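Local coordinates for inulin fructotransferase (Bacillus sp. snu-7, PDB 2INV), which probably catalyses the intramolecular fructosyl transfer that releases cyclic di-fructose anhydride (DFA III) from the ends of inulin chains, at residues T14-T19 with I61-D66; Q31-A36 with L69-V74; S111-L116 with R141-D146; T162-A167 with M178-L183. One frame throughout, in Å; residues are numbered along the deposited sequence.

Interaction 1 of 4, residues T14-T19 with I61-D66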
loop_
_atom_site.group_PDB
_atom_site.type_symbol
_atom_site.label_atom_id
_atom_site.label_comp_id
_atom_site.label_asym_id
_atom_site.label_seq_id
_atom_site.Cartn_x
_atom_site.Cartn_y
_atom_site.Cartn_z
ATOM N N THR A 14 -0.883 2.962 29.438
ATOM C CA THR A 14 0.153 2.261 28.684
ATOM C C THR A 14 0.781 1.234 29.627
ATOM O O THR A 14 1.187 1.581 30.746
ATOM C CB THR A 14 1.269 3.222 28.211
ATOM O OG1 THR A 14 0.693 4.319 27.493
ATOM C CG2 THR A 14 2.253 2.495 27.300
ATOM N N TYR A 15 0.831 -0.025 29.196
ATOM C CA TYR A 15 1.429 -1.077 30.012
ATOM C C TYR A 15 2.544 -1.736 29.204
ATOM O O TYR A 15 2.539 -1.705 27.969
ATOM C CB TYR A 15 0.423 -2.178 30.377
ATOM C CG TYR A 15 -0.885 -1.749 31.020
ATOM C CD1 TYR A 15 -1.862 -1.084 30.282
ATOM C CD2 TYR A 15 -1.175 -2.080 32.344
ATOM C CE1 TYR A 15 -3.095 -0.764 30.839
ATOM C CE2 TYR A 15 -2.413 -1.765 32.917
ATOM C CZ TYR A 15 -3.365 -1.110 32.159
ATOM O OH TYR A 15 -4.588 -0.795 32.707
ATOM N N ASP A 16 3.499 -2.334 29.908
ATOM C CA ASP A 16 4.615 -3.048 29.283
ATOM C C ASP A 16 4.381 -4.439 29.877
ATOM O O ASP A 16 4.346 -4.578 31.097
ATOM C CB ASP A 16 5.946 -2.503 29.797
ATOM C CG ASP A 16 7.138 -3.333 29.342
ATOM O OD1 ASP A 16 7.110 -4.568 29.531
ATOM O OD2 ASP A 16 8.120 -2.756 28.817
ATOM N N VAL A 17 4.197 -5.469 29.061
ATOM C CA VAL A 17 3.927 -6.771 29.657
ATOM C C VAL A 17 4.976 -7.269 30.650
ATOM O O VAL A 17 4.627 -7.998 31.581
ATOM C CB VAL A 17 3.667 -7.886 28.593
ATOM C CG1 VAL A 17 2.367 -7.616 27.860
ATOM C CG2 VAL A 17 4.827 -7.996 27.628
ATOM N N THR A 18 6.233 -6.855 30.504
ATOM C CA THR A 18 7.271 -7.332 31.422
ATOM C C THR A 18 7.332 -6.698 32.826
ATOM O O THR A 18 7.904 -7.301 33.735
ATOM C CB THR A 18 8.686 -7.206 30.791
ATOM O OG1 THR A 18 9.067 -5.825 30.724
ATOM C CG2 THR A 18 8.696 -7.792 29.383
ATOM N N THR A 19 6.752 -5.513 33.020
ATOM C CA THR A 19 6.804 -4.850 34.331
ATOM C C THR A 19 5.565 -5.049 35.188
ATOM O O THR A 19 5.571 -4.755 36.383
ATOM C CB THR A 19 6.932 -3.327 34.198
ATOM O OG1 THR A 19 5.847 -2.828 33.403
ATOM C CG2 THR A 19 8.249 -2.943 33.566
ATOM N N ILE A 61 2.232 -2.887 25.474
ATOM C CA ILE A 61 3.487 -3.029 24.742
ATOM C C ILE A 61 4.168 -4.362 25.035
ATOM O O ILE A 61 4.274 -4.760 26.204
ATOM C CB ILE A 61 4.471 -1.907 25.139
ATOM C CG1 ILE A 61 3.827 -0.541 24.903
ATOM C CG2 ILE A 61 5.771 -2.055 24.376
ATOM C CD1 ILE A 61 3.327 -0.317 23.495
ATOM N N ILE A 62 4.637 -5.052 23.995
ATOM C CA ILE A 62 5.313 -6.324 24.217
ATOM C C ILE A 62 6.776 -6.232 23.778
ATOM O O ILE A 62 7.092 -6.318 22.590
ATOM C CB ILE A 62 4.621 -7.473 23.462
ATOM C CG1 ILE A 62 3.160 -7.578 23.914
ATOM C CG2 ILE A 62 5.332 -8.798 23.752
ATOM C CD1 ILE A 62 2.284 -8.445 23.025
ATOM N N PRO A 63 7.684 -6.016 24.742
ATOM C CA PRO A 63 9.135 -5.900 24.549
ATOM C C PRO A 63 9.769 -7.069 23.782
ATOM O O PRO A 63 9.214 -8.165 23.729
ATOM C CB PRO A 63 9.656 -5.829 25.978
ATOM C CG PRO A 63 8.623 -4.989 26.635
ATOM C CD PRO A 63 7.304 -5.541 26.089
ATOM N N PRO A 64 10.922 -6.830 23.138
ATOM C CA PRO A 64 11.575 -7.917 22.407
ATOM C C PRO A 64 11.766 -9.093 23.357
ATOM O O PRO A 64 12.323 -8.929 24.432
ATOM C CB PRO A 64 12.908 -7.292 21.989
ATOM C CG PRO A 64 12.496 -5.896 21.675
ATOM C CD PRO A 64 11.518 -5.528 22.785
ATOM N N GLY A 65 11.317 -10.277 22.963
ATOM C CA GLY A 65 11.493 -11.419 23.836
ATOM C C GLY A 65 10.708 -12.671 23.528
ATOM O O GLY A 65 9.853 -12.701 22.651
ATOM N N ASP A 66 11.035 -13.722 24.271
ATOM C CA ASP A 66 10.391 -15.024 24.140
ATOM C C ASP A 66 9.340 -15.150 25.244
ATOM O O ASP A 66 9.678 -15.172 26.429
ATOM C CB ASP A 66 11.419 -16.156 24.277
ATOM C CG ASP A 66 12.382 -16.219 23.105
ATOM O OD1 ASP A 66 11.961 -15.913 21.969
ATOM O OD2 ASP A 66 13.558 -16.587 23.309
#
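A parallel beta bridge joins Asp16, on strand 14-16, to Ile61, on strand 58-62. It lies near the N-terminal end of the right-handed parallel beta-helix. Two backbone bonds hold it, and both use Ile61. Ile61 N donates to Tyr15 O at 2.8 Å, and Val17 N donates to Ile61 O at 2.9 Å. Both are close to straight, the second at 169°.

Just past the bridge the chain leaves the strand through an Asx turn. Asp16 OD1 accepts from Thr18 N at 2.6 Å. The hydroxyl Thr18 OG1 gives the same oxygen a second bond, from above the carboxylate plane. The side chain of Asp16 extends with CG opposite its own N (chi1 172°), which lays the carboxylate against the ring of Pro63. Asp16 OD2 comes within 3.2 Å of Pro63 CG. Thr18 CG2 touches the same ring carbon, Pro63 CG, at 3.9 Å.

Val17 CG2 packs on Pro63 CD at 3.8 Å and on Ile62 CG2 at 4.0 Å, while helix 30-48 covers Val17 through Ala30 and Ile34. Tyr15 also leads to that helix, where its OH bonds to Asp44 and Arg48. Thr18 packs on Pro12 of the second subunit, and Ile61 on Phe85 of the third. At the start of the strand, Thr14 CG2 lies 4.2 Å from Ile61 CG1.

Interaction 2 of 4, residues Q31-A36 with L69-V74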
loop_
_atom_site.group_PDB
_atom_site.type_symbol
_atom_site.label_atom_id
_atom_site.label_comp_id
_atom_site.label_asym_id
_atom_site.label_seq_id
_atom_site.Cartn_x
_atom_site.Cartn_y
_atom_site.Cartn_z
ATOM N N GLN A 31 6.817 -14.220 30.537
ATOM C CA GLN A 31 7.602 -15.349 30.044
ATOM C C GLN A 31 6.912 -16.698 30.242
ATOM O O GLN A 31 6.938 -17.546 29.353
ATOM C CB GLN A 31 8.981 -15.386 30.719
ATOM C CG GLN A 31 9.935 -14.278 30.285
ATOM C CD GLN A 31 11.345 -14.512 30.781
ATOM O OE1 GLN A 31 11.908 -15.602 30.612
ATOM N NE2 GLN A 31 11.927 -13.490 31.400
ATOM N N SER A 32 6.300 -16.900 31.407
ATOM C CA SER A 32 5.627 -18.168 31.687
ATOM C C SER A 32 4.196 -18.220 31.135
ATOM O O SER A 32 3.754 -19.267 30.667
ATOM C CB SER A 32 5.628 -18.465 33.193
ATOM O OG SER A 32 4.757 -17.607 33.899
ATOM N N ASP A 33 3.468 -17.108 31.206
ATOM C CA ASP A 33 2.114 -17.049 30.663
ATOM C C ASP A 33 1.708 -15.609 30.383
ATOM O O ASP A 33 1.026 -14.977 31.184
ATOM C CB ASP A 33 1.101 -17.681 31.616
ATOM C CG ASP A 33 -0.216 -18.017 30.923
ATOM O OD1 ASP A 33 -0.375 -17.648 29.735
ATOM O OD2 ASP A 33 -1.097 -18.647 31.553
ATOM N N ILE A 34 2.136 -15.095 29.237
ATOM C CA ILE A 34 1.807 -13.731 28.856
ATOM C C ILE A 34 0.298 -13.605 28.699
ATOM O O ILE A 34 -0.257 -12.520 28.761
ATOM C CB ILE A 34 2.509 -13.321 27.535
ATOM C CG1 ILE A 34 2.315 -11.819 27.290
ATOM C CG2 ILE A 34 1.958 -14.134 26.377
ATOM C CD1 ILE A 34 3.244 -11.243 26.247
ATOM N N GLY A 35 -0.360 -14.740 28.502
ATOM C CA GLY A 35 -1.804 -14.744 28.359
ATOM C C GLY A 35 -2.428 -14.296 29.667
ATOM O O GLY A 35 -3.304 -13.431 29.687
ATOM N N ALA A 36 -1.955 -14.877 30.766
ATOM C CA ALA A 36 -2.450 -14.536 32.090
ATOM C C ALA A 36 -2.199 -13.066 32.390
ATOM O O ALA A 36 -3.059 -12.379 32.953
ATOM C CB ALA A 36 -1.774 -15.411 33.144
ATOM N N LEU A 69 2.468 -18.484 25.891
ATOM C CA LEU A 69 1.071 -18.170 26.160
ATOM C C LEU A 69 0.301 -19.467 26.376
ATOM O O LEU A 69 0.093 -20.243 25.434
ATOM C CB LEU A 69 0.433 -17.382 25.007
ATOM C CG LEU A 69 -0.983 -16.851 25.286
ATOM C CD1 LEU A 69 -1.152 -15.497 24.629
ATOM C CD2 LEU A 69 -2.036 -17.830 24.789
ATOM N N HIS A 70 -0.103 -19.705 27.620
ATOM C CA HIS A 70 -0.859 -20.897 27.953
ATOM C C HIS A 70 -2.340 -20.500 28.071
ATOM O O HIS A 70 -3.218 -21.249 27.648
ATOM C CB HIS A 70 -0.352 -21.497 29.276
ATOM C CG HIS A 70 0.934 -22.259 29.158
ATOM N ND1 HIS A 70 0.989 -23.589 28.799
ATOM C CD2 HIS A 70 2.217 -21.880 29.382
ATOM C CE1 HIS A 70 2.245 -23.997 28.811
ATOM N NE2 HIS A 70 3.010 -22.981 29.161
ATOM N N THR A 71 -2.610 -19.314 28.622
ATOM C CA THR A 71 -3.984 -18.829 28.812
ATOM C C THR A 71 -4.516 -17.896 27.718
ATOM O O THR A 71 -3.953 -16.834 27.455
ATOM C CB THR A 71 -4.128 -18.088 30.153
ATOM O OG1 THR A 71 -3.718 -18.947 31.222
ATOM C CG2 THR A 71 -5.585 -17.691 30.380
ATOM N N GLN A 72 -5.638 -18.289 27.120
ATOM C CA GLN A 72 -6.290 -17.520 26.056
ATOM C C GLN A 72 -6.691 -16.122 26.506
ATOM O O GLN A 72 -7.318 -15.955 27.559
ATOM C CB GLN A 72 -7.543 -18.260 25.559
ATOM C CG GLN A 72 -8.457 -17.426 24.654
ATOM C CD GLN A 72 -9.814 -18.062 24.441
ATOM O OE1 GLN A 72 -10.712 -17.945 25.283
ATOM N NE2 GLN A 72 -9.971 -18.748 23.309
ATOM N N VAL A 73 -6.341 -15.120 25.703
ATOM C CA VAL A 73 -6.672 -13.736 26.033
ATOM C C VAL A 73 -7.987 -13.315 25.410
ATOM O O VAL A 73 -8.170 -13.404 24.194
ATOM C CB VAL A 73 -5.606 -12.751 25.529
ATOM C CG1 VAL A 73 -6.023 -11.319 25.844
ATOM C CG2 VAL A 73 -4.269 -13.058 26.174
ATOM N N VAL A 74 -8.902 -12.851 26.250
ATOM C CA VAL A 74 -10.194 -12.401 25.771
ATOM C C VAL A 74 -10.172 -10.882 25.759
ATOM O O VAL A 74 -10.048 -10.234 26.797
ATOM C CB VAL A 74 -11.317 -12.931 26.677
ATOM C CG1 VAL A 74 -12.641 -12.311 26.295
ATOM C CG2 VAL A 74 -11.393 -14.450 26.543
#
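This is a helix-to-loop contact with a polar grip at Asp33 and an apolar side at Ile34 and Leu69. It lies at the N-terminal end of the beta-helix, between helix 30-48 and the loop after strand 65-69. Asp33 CG lies opposite the backbone N (chi1 -163°), which carries the carboxylate across to three bonds from the loop. OD1 of Asp33 takes Thr71 N at 3.0 Å, on its syn side and almost straight (173°). His70 N reaches Asp33 OD1 too, at 3.0 Å, from above the carboxylate plane. Asp33 OD2 uses its syn lone pair for Thr71 OG1, at 2.7 Å. Weak bonds from Gly35 N and Ala36 N also end on OD1. With an alanine here, the N-H groups of His70 and Thr71 would probably lose their shared acceptor, and the kinked helix its tie to the loop.

Gly35 CA is 3.1 Å from Thr71 O, in a CA-H...O contact, and a beta carbon would collide with that oxygen. Ile34 CG2 packs on Leu69 CD1 at 3.8 Å, and both side chains rest on Ile113. Val73 CG2 lies 3.7 Å from Gly35 O, and the Val73 side chain also meets Ile38 and Ile42. Ser32 O lies in plane at the edge of the His70 ring. A helix closing the end of the apolar core is typical of pectate-lyase-like parallel beta-helices.

Interaction 3 of 4, residues S111-L116 with R141-D146. With 2PO (phosphonate), chain G.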
loop_
_atom_site.group_PDB
_atom_site.type_symbol
_atom_site.label_atom_id
_atom_site.label_comp_id
_atom_site.label_asym_id
_atom_site.label_seq_id
_atom_site.Cartn_x
_atom_site.Cartn_y
_atom_site.Cartn_z
ATOM N N SER A 111 9.035 -9.513 19.291
ATOM C CA SER A 111 8.103 -9.681 20.407
ATOM C C SER A 111 7.376 -10.985 20.088
ATOM O O SER A 111 6.244 -11.005 19.582
ATOM C CB SER A 111 7.144 -8.497 20.460
ATOM O OG SER A 111 7.888 -7.295 20.359
ATOM N N HIS A 112 8.086 -12.060 20.406
ATOM C CA HIS A 112 7.733 -13.445 20.167
ATOM C C HIS A 112 6.797 -14.108 21.189
ATOM O O HIS A 112 7.177 -14.342 22.345
ATOM C CB HIS A 112 9.075 -14.176 20.061
ATOM C CG HIS A 112 8.984 -15.642 19.818
ATOM N ND1 HIS A 112 8.134 -16.205 18.889
ATOM C CD2 HIS A 112 9.731 -16.657 20.309
ATOM C CE1 HIS A 112 8.368 -17.503 18.818
ATOM N NE2 HIS A 112 9.334 -17.803 19.667
ATOM N N ILE A 113 5.581 -14.424 20.752
ATOM C CA ILE A 113 4.628 -15.096 21.622
ATOM C C ILE A 113 4.417 -16.505 21.109
ATOM O O ILE A 113 3.983 -16.714 19.970
ATOM C CB ILE A 113 3.252 -14.397 21.664
ATOM C CG1 ILE A 113 3.354 -13.086 22.437
ATOM C CG2 ILE A 113 2.225 -15.322 22.318
ATOM C CD1 ILE A 113 2.046 -12.338 22.542
ATOM N N ARG A 114 4.750 -17.472 21.951
ATOM C CA ARG A 114 4.568 -18.852 21.584
ATOM C C ARG A 114 3.222 -19.266 22.125
ATOM O O ARG A 114 2.970 -19.250 23.331
ATOM C CB ARG A 114 5.691 -19.689 22.154
ATOM C CG ARG A 114 7.033 -18.985 22.089
ATOM C CD ARG A 114 8.120 -19.994 21.913
ATOM N NE ARG A 114 7.996 -21.032 22.924
ATOM C CZ ARG A 114 8.371 -22.288 22.766
ATOM N NH1 ARG A 114 8.906 -22.673 21.633
ATOM N NH2 ARG A 114 8.186 -23.154 23.745
ATOM N N VAL A 115 2.352 -19.585 21.180
ATOM C CA VAL A 115 0.989 -19.987 21.444
ATOM C C VAL A 115 0.971 -21.448 21.872
ATOM O O VAL A 115 1.212 -22.349 21.065
ATOM C CB VAL A 115 0.152 -19.785 20.170
ATOM C CG1 VAL A 115 -1.289 -20.183 20.408
ATOM C CG2 VAL A 115 0.241 -18.330 19.735
ATOM N N LEU A 116 0.691 -21.672 23.150
ATOM C CA LEU A 116 0.641 -23.019 23.706
ATOM C C LEU A 116 -0.748 -23.220 24.306
ATOM O O LEU A 116 -0.893 -23.702 25.432
ATOM C CB LEU A 116 1.708 -23.168 24.793
ATOM C CG LEU A 116 3.105 -22.756 24.331
ATOM C CD1 LEU A 116 4.038 -22.667 25.527
ATOM C CD2 LEU A 116 3.616 -23.762 23.315
ATOM N N ARG A 141 -0.518 -4.946 16.481
ATOM C CA ARG A 141 0.598 -4.660 15.606
ATOM C C ARG A 141 2.008 -4.924 16.089
ATOM O O ARG A 141 2.317 -4.924 17.279
ATOM C CB ARG A 141 0.516 -3.211 15.144
ATOM C CG ARG A 141 0.837 -2.222 16.231
ATOM C CD ARG A 141 0.581 -0.806 15.779
ATOM N NE ARG A 141 1.444 -0.432 14.666
ATOM C CZ ARG A 141 1.384 0.744 14.050
ATOM N NH1 ARG A 141 0.500 1.655 14.443
ATOM N NH2 ARG A 141 2.206 1.013 13.045
ATOM N N ASP A 142 2.855 -5.136 15.096
ATOM C CA ASP A 142 4.272 -5.364 15.263
ATOM C C ASP A 142 4.746 -6.391 16.282
ATOM O O ASP A 142 5.693 -6.142 17.019
ATOM C CB ASP A 142 4.951 -4.018 15.510
ATOM C CG ASP A 142 4.567 -2.980 14.461
ATOM O OD1 ASP A 142 4.697 -3.266 13.251
ATOM O OD2 ASP A 142 4.128 -1.876 14.842
ATOM N N PHE A 143 4.089 -7.546 16.338
ATOM C CA PHE A 143 4.553 -8.610 17.222
ATOM C C PHE A 143 4.402 -9.972 16.547
ATOM O O PHE A 143 3.854 -10.071 15.451
ATOM C CB PHE A 143 3.917 -8.538 18.633
ATOM C CG PHE A 143 2.486 -8.960 18.717
ATOM C CD1 PHE A 143 2.153 -10.298 18.936
ATOM C CD2 PHE A 143 1.467 -8.010 18.680
ATOM C CE1 PHE A 143 0.813 -10.679 19.129
ATOM C CE2 PHE A 143 0.141 -8.382 18.869
ATOM C CZ PHE A 143 -0.181 -9.713 19.096
ATOM N N CYS A 144 4.916 -11.015 17.189
ATOM C CA CYS A 144 4.925 -12.353 16.609
ATOM C C CYS A 144 4.141 -13.467 17.303
ATOM O O CYS A 144 4.293 -13.687 18.503
ATOM C CB CYS A 144 6.387 -12.778 16.457
ATOM S SG CYS A 144 6.671 -14.418 15.760
ATOM N N LEU A 145 3.311 -14.166 16.526
ATOM C CA LEU A 145 2.511 -15.287 17.016
ATOM C C LEU A 145 3.021 -16.564 16.361
ATOM O O LEU A 145 2.882 -16.758 15.147
ATOM C CB LEU A 145 1.026 -15.073 16.705
ATOM C CG LEU A 145 0.300 -14.087 17.627
ATOM C CD1 LEU A 145 -1.103 -13.833 17.107
ATOM C CD2 LEU A 145 0.257 -14.656 19.041
ATOM N N ASP A 146 3.592 -17.439 17.186
ATOM C CA ASP A 146 4.195 -18.684 16.718
ATOM C C ASP A 146 3.542 -19.931 17.345
ATOM O O ASP A 146 3.477 -20.069 18.574
ATOM C CB ASP A 146 5.703 -18.576 17.018
ATOM C CG ASP A 146 6.453 -19.884 16.902
ATOM O OD1 ASP A 146 5.981 -20.812 16.225
ATOM O OD2 ASP A 146 7.550 -19.964 17.496
HETATM P P 2PO G . 5.051 2.646 14.973
HETATM O O1P 2PO G . 3.782 2.894 15.877
HETATM O O2P 2PO G . 5.746 1.318 15.498
HETATM O O3P 2PO G . 5.960 3.811 14.763
#
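Asp146 OD2 sits at the edge of the His112 ring, near its plane, 2.9 Å from His112 CE1. Ring and carboxylate are nearly coplanar (17° apart). His112 CG lies opposite its N (chi1 180°), which carries the ring toward Asp146. Asp146 OD1 bonds to Arg92 and Val148 N. Arg114 CG lies over one face of the His112 ring.

Ile113 and Leu145 lie side by side on the opposite sheet face, with Ile113 CG2 3.9 Å from Leu145 CD2. Leu145 CD2 also meets Val115 CG2 at 3.7 Å. The Ile113 and Phe143 side chains cross obliquely, with Ile113 CD1 4.0 Å from Phe143 CE1. Four backbone bonds hold the strands in parallel register.

Just before the paired strand, Arg141 NE makes a salt bridge to Asp142 OD2 at 3.1 Å. Phosphonate O1P lies over one guanidinium face, 3.7 Å from Arg141 CZ. Arg141 packs on Arg141 of both other subunits, beside the phosphonate. A leucine in place of Arg141 would probably leave Asp142 OD2 without its ion-pair mate.

These strands are successive rungs of the right-handed parallel beta-helix, with Ile113, Leu145 and Val115 in its apolar packing. Strand 65-69 pairs with 111-115, and strand 174-181 with 135-146.

Interaction 4 of 4, residues T162-A167 with M178-L183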
loop_
_atom_site.group_PDB
_atom_site.type_symbol
_atom_site.label_atom_id
_atom_site.label_comp_id
_atom_site.label_asym_id
_atom_site.label_seq_id
_atom_site.Cartn_x
_atom_site.Cartn_y
_atom_site.Cartn_z
ATOM N N THR A 162 -4.965 -21.074 17.124
ATOM C CA THR A 162 -5.321 -19.905 16.329
ATOM C C THR A 162 -4.629 -18.698 16.957
ATOM O O THR A 162 -4.520 -18.609 18.183
ATOM C CB THR A 162 -6.837 -19.651 16.274
ATOM O OG1 THR A 162 -7.488 -20.750 15.627
ATOM C CG2 THR A 162 -7.115 -18.378 15.466
ATOM N N GLY A 163 -4.160 -17.784 16.113
ATOM C CA GLY A 163 -3.452 -16.612 16.597
ATOM C C GLY A 163 -4.338 -15.490 17.102
ATOM O O GLY A 163 -4.310 -15.144 18.288
ATOM N N ILE A 164 -5.100 -14.891 16.194
ATOM C CA ILE A 164 -5.999 -13.799 16.549
ATOM C C ILE A 164 -7.350 -14.072 15.916
ATOM O O ILE A 164 -7.444 -14.277 14.703
ATOM C CB ILE A 164 -5.484 -12.448 16.018
ATOM C CG1 ILE A 164 -4.196 -12.064 16.741
ATOM C CG2 ILE A 164 -6.546 -11.364 16.209
ATOM C CD1 ILE A 164 -3.517 -10.821 16.180
ATOM N N GLU A 165 -8.398 -14.096 16.727
ATOM C CA GLU A 165 -9.727 -14.343 16.190
ATOM C C GLU A 165 -10.742 -13.343 16.701
ATOM O O GLU A 165 -10.917 -13.162 17.910
ATOM C CB GLU A 165 -10.200 -15.763 16.509
ATOM C CG GLU A 165 -11.682 -15.945 16.289
ATOM C CD GLU A 165 -12.088 -17.384 16.072
ATOM O OE1 GLU A 165 -11.370 -18.291 16.542
ATOM O OE2 GLU A 165 -13.132 -17.604 15.416
ATOM N N VAL A 166 -11.412 -12.690 15.763
ATOM C CA VAL A 166 -12.424 -11.696 16.092
ATOM C C VAL A 166 -13.791 -12.307 15.796
ATOM O O VAL A 166 -14.232 -12.345 14.638
ATOM C CB VAL A 166 -12.225 -10.429 15.253
ATOM C CG1 VAL A 166 -13.304 -9.419 15.575
ATOM C CG2 VAL A 166 -10.843 -9.846 15.546
ATOM N N ALA A 167 -14.465 -12.768 16.847
ATOM C CA ALA A 167 -15.760 -13.420 16.699
ATOM C C ALA A 167 -17.006 -12.525 16.688
ATOM O O ALA A 167 -18.063 -12.956 16.226
ATOM C CB ALA A 167 -15.903 -14.478 17.772
HETATM N N MSE A 178 2.393 -7.409 11.566
HETATM C CA MSE A 178 2.480 -8.660 12.312
HETATM C C MSE A 178 3.268 -9.796 11.683
HETATM O O MSE A 178 3.637 -9.763 10.498
HETATM C CB MSE A 178 1.078 -9.168 12.641
HETATM C CG MSE A 178 0.192 -8.147 13.354
HETATM SE SE MSE A 178 0.247 -8.294 15.269
HETATM C CE MSE A 178 0.117 -10.219 15.393
ATOM N N GLY A 179 3.520 -10.804 12.513
ATOM C CA GLY A 179 4.243 -11.983 12.089
ATOM C C GLY A 179 3.488 -13.178 12.633
ATOM O O GLY A 179 3.358 -13.337 13.851
ATOM N N PHE A 180 2.955 -13.998 11.735
ATOM C CA PHE A 180 2.211 -15.190 12.125
ATOM C C PHE A 180 2.979 -16.372 11.569
ATOM O O PHE A 180 3.316 -16.389 10.382
ATOM C CB PHE A 180 0.812 -15.188 11.504
ATOM C CG PHE A 180 -0.090 -14.105 12.020
ATOM C CD1 PHE A 180 -0.932 -14.328 13.112
ATOM C CD2 PHE A 180 -0.143 -12.878 11.376
ATOM C CE1 PHE A 180 -1.813 -13.348 13.543
ATOM C CE2 PHE A 180 -1.024 -11.890 11.802
ATOM C CZ PHE A 180 -1.862 -12.122 12.883
ATOM N N VAL A 181 3.242 -17.371 12.402
ATOM C CA VAL A 181 3.963 -18.532 11.920
ATOM C C VAL A 181 3.595 -19.823 12.646
ATOM O O VAL A 181 3.423 -19.842 13.867
ATOM C CB VAL A 181 5.486 -18.281 11.984
ATOM C CG1 VAL A 181 5.929 -18.059 13.421
ATOM C CG2 VAL A 181 6.233 -19.448 11.369
ATOM N N TYR A 182 3.452 -20.887 11.859
ATOM C CA TYR A 182 3.112 -22.225 12.338
ATOM C C TYR A 182 1.832 -22.333 13.177
ATOM O O TYR A 182 1.800 -23.020 14.194
ATOM C CB TYR A 182 4.317 -22.825 13.085
ATOM C CG TYR A 182 5.114 -23.850 12.288
ATOM C CD1 TYR A 182 5.444 -23.636 10.948
ATOM C CD2 TYR A 182 5.547 -25.030 12.888
ATOM C CE1 TYR A 182 6.185 -24.586 10.215
ATOM C CE2 TYR A 182 6.295 -25.986 12.172
ATOM C CZ TYR A 182 6.606 -25.751 10.837
ATOM O OH TYR A 182 7.324 -26.693 10.146
ATOM N N LEU A 183 0.770 -21.670 12.718
ATOM C CA LEU A 183 -0.539 -21.679 13.387
ATOM C C LEU A 183 -1.565 -22.320 12.463
ATOM O O LEU A 183 -1.581 -22.008 11.266
ATOM C CB LEU A 183 -0.996 -20.244 13.689
ATOM C CG LEU A 183 -0.249 -19.478 14.775
ATOM C CD1 LEU A 183 -0.610 -18.010 14.688
ATOM C CD2 LEU A 183 -0.621 -20.051 16.128
#
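Ile164 CD1 is the hub of this buried, apolar contact. It meets the methyl of Met178 tip to tip, with Met178 CE at 3.8 Å from Ile164 CD1. Met178 is present as selenomethionine. Its chain is bent at chi2 (-94°) and again at chi3 (-44°), which curls the methyl toward Ile164. The same Ile164 CD1 lies at the edge of the Phe180 ring, near its plane, 3.9 Å from Phe180 CZ. The two side chains cross at about a right angle.

A second touch lies at the corner of the chain. Leu183 CD1 rests on the backbone of Gly163, 3.7 Å from Gly163 CA. A beta carbon on this glycine would clash with that methyl and crowd the Phe180 ring. Leu183 CD2 leans toward Thr162 C at 4.3 Å.

The two segments are not paired as strands. They belong to different sides of the right-handed beta-helix, and their side chains meet in its interior. The chain turns a corner at Gly163, and strand 164-166 runs on from there.

Around this first shell, the stacked coils set the positions. Ile164 also packs on Phe140, Leu145 and Leu187, Met178 on Phe143, and Phe180 on Ala186. Backbone bonds tie Ile164 to Ala186 and Ile188, and Gly163 to Phe125 and His185. Met178 N is bonded to Asn200 OD1.

How the interactions relate
Interactions 3 and 4 are buried; interactions 1 and 2 are partly buried and lie nearer the N-terminal end. Interactions 1 and 3 are parallel strand pairings with backbone bonds. Interaction 2 combines one carboxylate, gripping the loop, with apolar packing beside it, and interaction 4 is apolar packing alone. Interactions 1 and 2 share the end of the core: Ile34 CD1 touches both Val17 and Ile62. Interaction 3 connects the rest. Its strand 111-115 bonds to Gly65 of interaction 1 and Leu69 of interaction 2, while Leu145 bonds to Gly179 and Val181 of interaction 4. Interactions 1 and 3 also reach other subunits; 2 and 4 are touched by no other chain of the assembly.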